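Cellulose 1,4-beta-cellobiosidase (Clostridium thermocellum, PDB 3ZQX) is a cellulosomal cellobiohydrolase whose family 3b carbohydrate-binding module, the part described here, probably helps the enzyme bind cellulose. Local coordinates at residues T131-N135 with G136-W140; S116-P119 with T120-A123. The protein carries 1 engineered substitution. One frame throughout, in Å; residues are numbered along the deposited sequence.

Contact 1: residues T131-N135 with G136-W140; sequences TLYKN and GELVW
Thr131 sets its CG2 methyl 3.8 Å from Leu138 CD1 near the open end of this beta hairpin, and its CA-H makes a bent C-H...O contact with Trp140 O. At Leu132 a classic beta bulge absorbs an extra residue: Leu132 O accepts from both Val139 N (2.9 Å) and Trp140 N (3.3 Å), the donors arriving from the same face of the carbonyl plane. Leu132 N returns a bond to Trp140 O, and the CB atoms of Leu132 and Trp140 meet at 3.9 Å. On the other face of the sheet, Leu138 has CG anti to its backbone N (chi1 172°), and the chi2 turn of 66° brings CD1 over one face of the Tyr133 ring, 4.0 Å from the centroid, a CH-pi contact displaced toward the rim near CZ. Lys134 and Glu137 exchange backbone bonds round a type I' turn whose corners, Asn135 and Gly136, both have positive phi. A water joins Lys134 O to Lys134 NZ, which also forms a salt bridge with Asp2; a second links Asn135 ND2 to Glu137 OE1. Strand 137-140 edges the five-stranded sheet, strand 130-134 pairs on its other side with strand 38-43, and Leu132 and Trp140 pack against strand 3-9.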
# COMPACT_ATOMS: atom_id res chain seq x y z
N THR A 131 -0.19 -6.63 -1.31
CA THR A 131 -1.31 -7.54 -1.52
C THR A 131 -2.64 -6.80 -1.63
O THR A 131 -2.79 -5.68 -1.12
CB THR A 131 -1.43 -8.54 -0.38
OG1 THR A 131 -1.47 -7.81 0.84
CG2 THR A 131 -0.27 -9.54 -0.39
N LEU A 132 -3.56 -7.41 -2.35
CA LEU A 132 -4.97 -7.02 -2.32
C LEU A 132 -5.83 -8.19 -1.86
O LEU A 132 -5.63 -9.33 -2.29
CB LEU A 132 -5.48 -6.59 -3.69
CG LEU A 132 -4.80 -5.40 -4.33
CD1 LEU A 132 -5.34 -5.18 -5.74
CD2 LEU A 132 -4.97 -4.15 -3.47
N TYR A 133 -6.80 -7.86 -1.01
CA TYR A 133 -7.83 -8.79 -0.57
C TYR A 133 -9.20 -8.26 -0.96
O TYR A 133 -9.43 -7.04 -0.96
CB TYR A 133 -7.80 -8.97 0.95
CG TYR A 133 -6.53 -9.62 1.45
CD1 TYR A 133 -5.39 -8.87 1.68
CD2 TYR A 133 -6.47 -10.98 1.67
CE1 TYR A 133 -4.22 -9.46 2.14
CE2 TYR A 133 -5.31 -11.59 2.13
CZ TYR A 133 -4.18 -10.82 2.35
OH TYR A 133 -3.01 -11.39 2.80
N LYS A 134 -10.07 -9.18 -1.35
CA LYS A 134 -11.43 -8.85 -1.70
C LYS A 134 -12.28 -10.08 -1.44
O LYS A 134 -11.86 -11.20 -1.74
CB LYS A 134 -11.46 -8.47 -3.18
CG LYS A 134 -12.84 -8.22 -3.74
CD LYS A 134 -12.77 -7.59 -5.13
CE LYS A 134 -11.87 -8.38 -6.08
NZ LYS A 134 -12.40 -9.74 -6.40
N ASN A 135 -13.49 -9.90 -0.93
CA ASN A 135 -14.37 -11.01 -0.64
C ASN A 135 -13.71 -12.06 0.25
O ASN A 135 -13.95 -13.25 0.08
CB ASN A 135 -14.90 -11.65 -1.92
CG ASN A 135 -16.12 -12.52 -1.67
OD1 ASN A 135 -16.99 -12.17 -0.87
ND2 ASN A 135 -16.19 -13.66 -2.34
N GLY A 136 -12.87 -11.61 1.18
CA GLY A 136 -12.23 -12.50 2.13
C GLY A 136 -11.13 -13.36 1.54
O GLY A 136 -10.66 -14.31 2.18
N GLU A 137 -10.72 -13.03 0.32
CA GLU A 137 -9.72 -13.82 -0.40
C GLU A 137 -8.53 -12.95 -0.77
O GLU A 137 -8.69 -11.77 -1.04
CB GLU A 137 -10.33 -14.40 -1.68
CG GLU A 137 -11.33 -15.52 -1.46
CD GLU A 137 -11.92 -16.03 -2.77
OE1 GLU A 137 -12.00 -15.24 -3.73
OE2 GLU A 137 -12.28 -17.22 -2.83
N LEU A 138 -7.36 -13.57 -0.84
CA LEU A 138 -6.19 -12.90 -1.38
C LEU A 138 -6.35 -12.95 -2.89
O LEU A 138 -6.45 -14.03 -3.49
CB LEU A 138 -4.95 -13.69 -0.98
CG LEU A 138 -3.62 -13.27 -1.60
CD1 LEU A 138 -3.23 -11.87 -1.11
CD2 LEU A 138 -2.53 -14.27 -1.24
N VAL A 139 -6.48 -11.78 -3.52
CA VAL A 139 -6.60 -11.75 -4.97
C VAL A 139 -5.39 -11.25 -5.75
O VAL A 139 -5.30 -11.49 -6.96
CB VAL A 139 -7.85 -10.95 -5.40
CG1 VAL A 139 -9.10 -11.59 -4.83
CG2 VAL A 139 -7.75 -9.50 -4.96
N TRP A 140 -4.43 -10.64 -5.07
CA TRP A 140 -3.22 -10.16 -5.73
C TRP A 140 -2.07 -10.23 -4.76
O TRP A 140 -2.20 -9.80 -3.62
CB TRP A 140 -3.38 -8.72 -6.24
CG TRP A 140 -2.07 -8.19 -6.74
CD1 TRP A 140 -1.19 -7.40 -6.07
CD2 TRP A 140 -1.47 -8.48 -8.00
NE1 TRP A 140 -0.08 -7.17 -6.84
CE2 TRP A 140 -0.22 -7.82 -8.03
CE3 TRP A 140 -1.86 -9.24 -9.11
CZ2 TRP A 140 0.63 -7.89 -9.12
CZ3 TRP A 140 -1.01 -9.31 -10.20
CH2 TRP A 140 0.22 -8.63 -10.20
O HOH W 1 -12.31 -11.85 -4.44
O HOH W 2 -14.81 -14.79 -4.69

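Contact 2: residues S116-P119 with T120-A123; sequences SFDP and TIKA
Asp118 and Ile121 bracket a type I beta turn, closed by a long but nearly straight bond from Ile121 N to Asp118 O (3.2 Å, 168° at the hydrogen), with the donor well above the carbonyl plane. The Asp118 side chain supplies a second, tighter closure and illustrates the Asx turn that an aspartate at the first position of such a turn can make. With CG anti to the backbone N (chi1 -169°), the carboxylate swings forward along the chain, and OD1 takes two bonds from one residue: Thr120 N at 3.0 Å on its anti side and the Thr120 hydroxyl OG1 at 2.7 Å on its syn side. Both donors come from the same face of the carboxylate, each about 30° out of its plane, so the pair should resist rotation of the group. Past the other carboxylate oxygen runs the Ile121 side chain, roughly at right angles to Asp118, its CD1 methyl 3.5 Å from OD2. The turn lies in the loop between strands 109-110 and 125-126. Tyr7 of strand 3-9 touches Ile121, and its hydroxyl accepts a hydrogen bond from Asp118 N, while Ile121 pairs through its backbone with Cys9.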
# COMPACT_ATOMS: atom_id res chain seq x y z
N SER A 116 7.88 -5.30 1.89
CA SER A 116 7.37 -4.66 0.68
C SER A 116 8.29 -3.59 0.09
O SER A 116 7.98 -3.04 -0.96
CB SER A 116 5.98 -4.07 0.90
OG SER A 116 5.04 -5.07 1.27
N PHE A 117 9.40 -3.28 0.75
CA PHE A 117 10.32 -2.25 0.27
C PHE A 117 11.17 -2.76 -0.90
O PHE A 117 11.80 -3.80 -0.78
CB PHE A 117 11.23 -1.87 1.43
CG PHE A 117 12.36 -0.92 1.09
CD1 PHE A 117 12.12 0.37 0.63
CD2 PHE A 117 13.68 -1.29 1.35
CE1 PHE A 117 13.16 1.24 0.38
CE2 PHE A 117 14.72 -0.42 1.10
CZ PHE A 117 14.46 0.85 0.62
N ASP A 118 11.15 -2.07 -2.04
CA ASP A 118 12.05 -2.38 -3.14
C ASP A 118 12.59 -1.11 -3.78
O ASP A 118 11.92 -0.54 -4.64
CB ASP A 118 11.45 -3.31 -4.18
CG ASP A 118 12.48 -3.82 -5.16
OD1 ASP A 118 13.57 -3.21 -5.26
OD2 ASP A 118 12.21 -4.84 -5.83
N PRO A 119 13.74 -0.62 -3.31
CA PRO A 119 14.27 0.65 -3.80
C PRO A 119 14.70 0.62 -5.26
O PRO A 119 15.02 1.68 -5.82
CB PRO A 119 15.45 0.92 -2.87
CG PRO A 119 15.91 -0.43 -2.46
CD PRO A 119 14.65 -1.27 -2.35
N THR A 120 14.80 -0.57 -5.85
CA THR A 120 15.17 -0.66 -7.26
C THR A 120 14.02 -0.34 -8.21
O THR A 120 14.26 -0.17 -9.41
CB THR A 120 15.75 -2.04 -7.64
OG1 THR A 120 14.71 -3.02 -7.68
CG2 THR A 120 16.86 -2.46 -6.67
N ILE A 121 12.80 -0.22 -7.69
CA ILE A 121 11.66 0.02 -8.57
C ILE A 121 11.34 1.51 -8.50
O ILE A 121 10.77 1.99 -7.52
CB ILE A 121 10.43 -0.79 -8.12
CG1 ILE A 121 10.78 -2.28 -8.13
CG2 ILE A 121 9.26 -0.51 -9.03
CD1 ILE A 121 9.68 -3.18 -7.63
N LYS A 122 11.76 2.24 -9.54
CA LYS A 122 11.55 3.68 -9.59
C LYS A 122 10.44 4.14 -10.50
O LYS A 122 10.06 5.31 -10.47
CB LYS A 122 12.86 4.40 -9.95
CG LYS A 122 13.99 4.14 -8.98
CD LYS A 122 13.66 4.66 -7.59
CE LYS A 122 13.52 6.18 -7.60
NZ LYS A 122 13.28 6.71 -6.23
N ALA A 123 9.90 3.21 -11.28
CA ALA A 123 8.78 3.47 -12.19
C ALA A 123 7.75 2.40 -11.89
O ALA A 123 8.08 1.29 -11.48
CB ALA A 123 9.23 3.37 -13.64

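Overall arrangement
Followed from the N terminus, the chain meets contact 2 first, between strands 109-110 and 125-126, and contact 1 later, where strands 130-134 and 137-140 form a hairpin. Each closes a tight turn within one continuous run of residues, so the two stand in series and neither nests nor crosses; the centres of contact 1 and contact 2 are about 22 Å apart. In the beta-sandwich, 116-123 holds a loop turn beside strand 3-9 of the six-stranded sheet, whereas 131-140 joins the last two strands of the five-stranded one. Strand 3-9 touches both, and Tyr127 connects them, its OH bonded to Ser116 O and its carbonyl oxygen to Trp140 NE1.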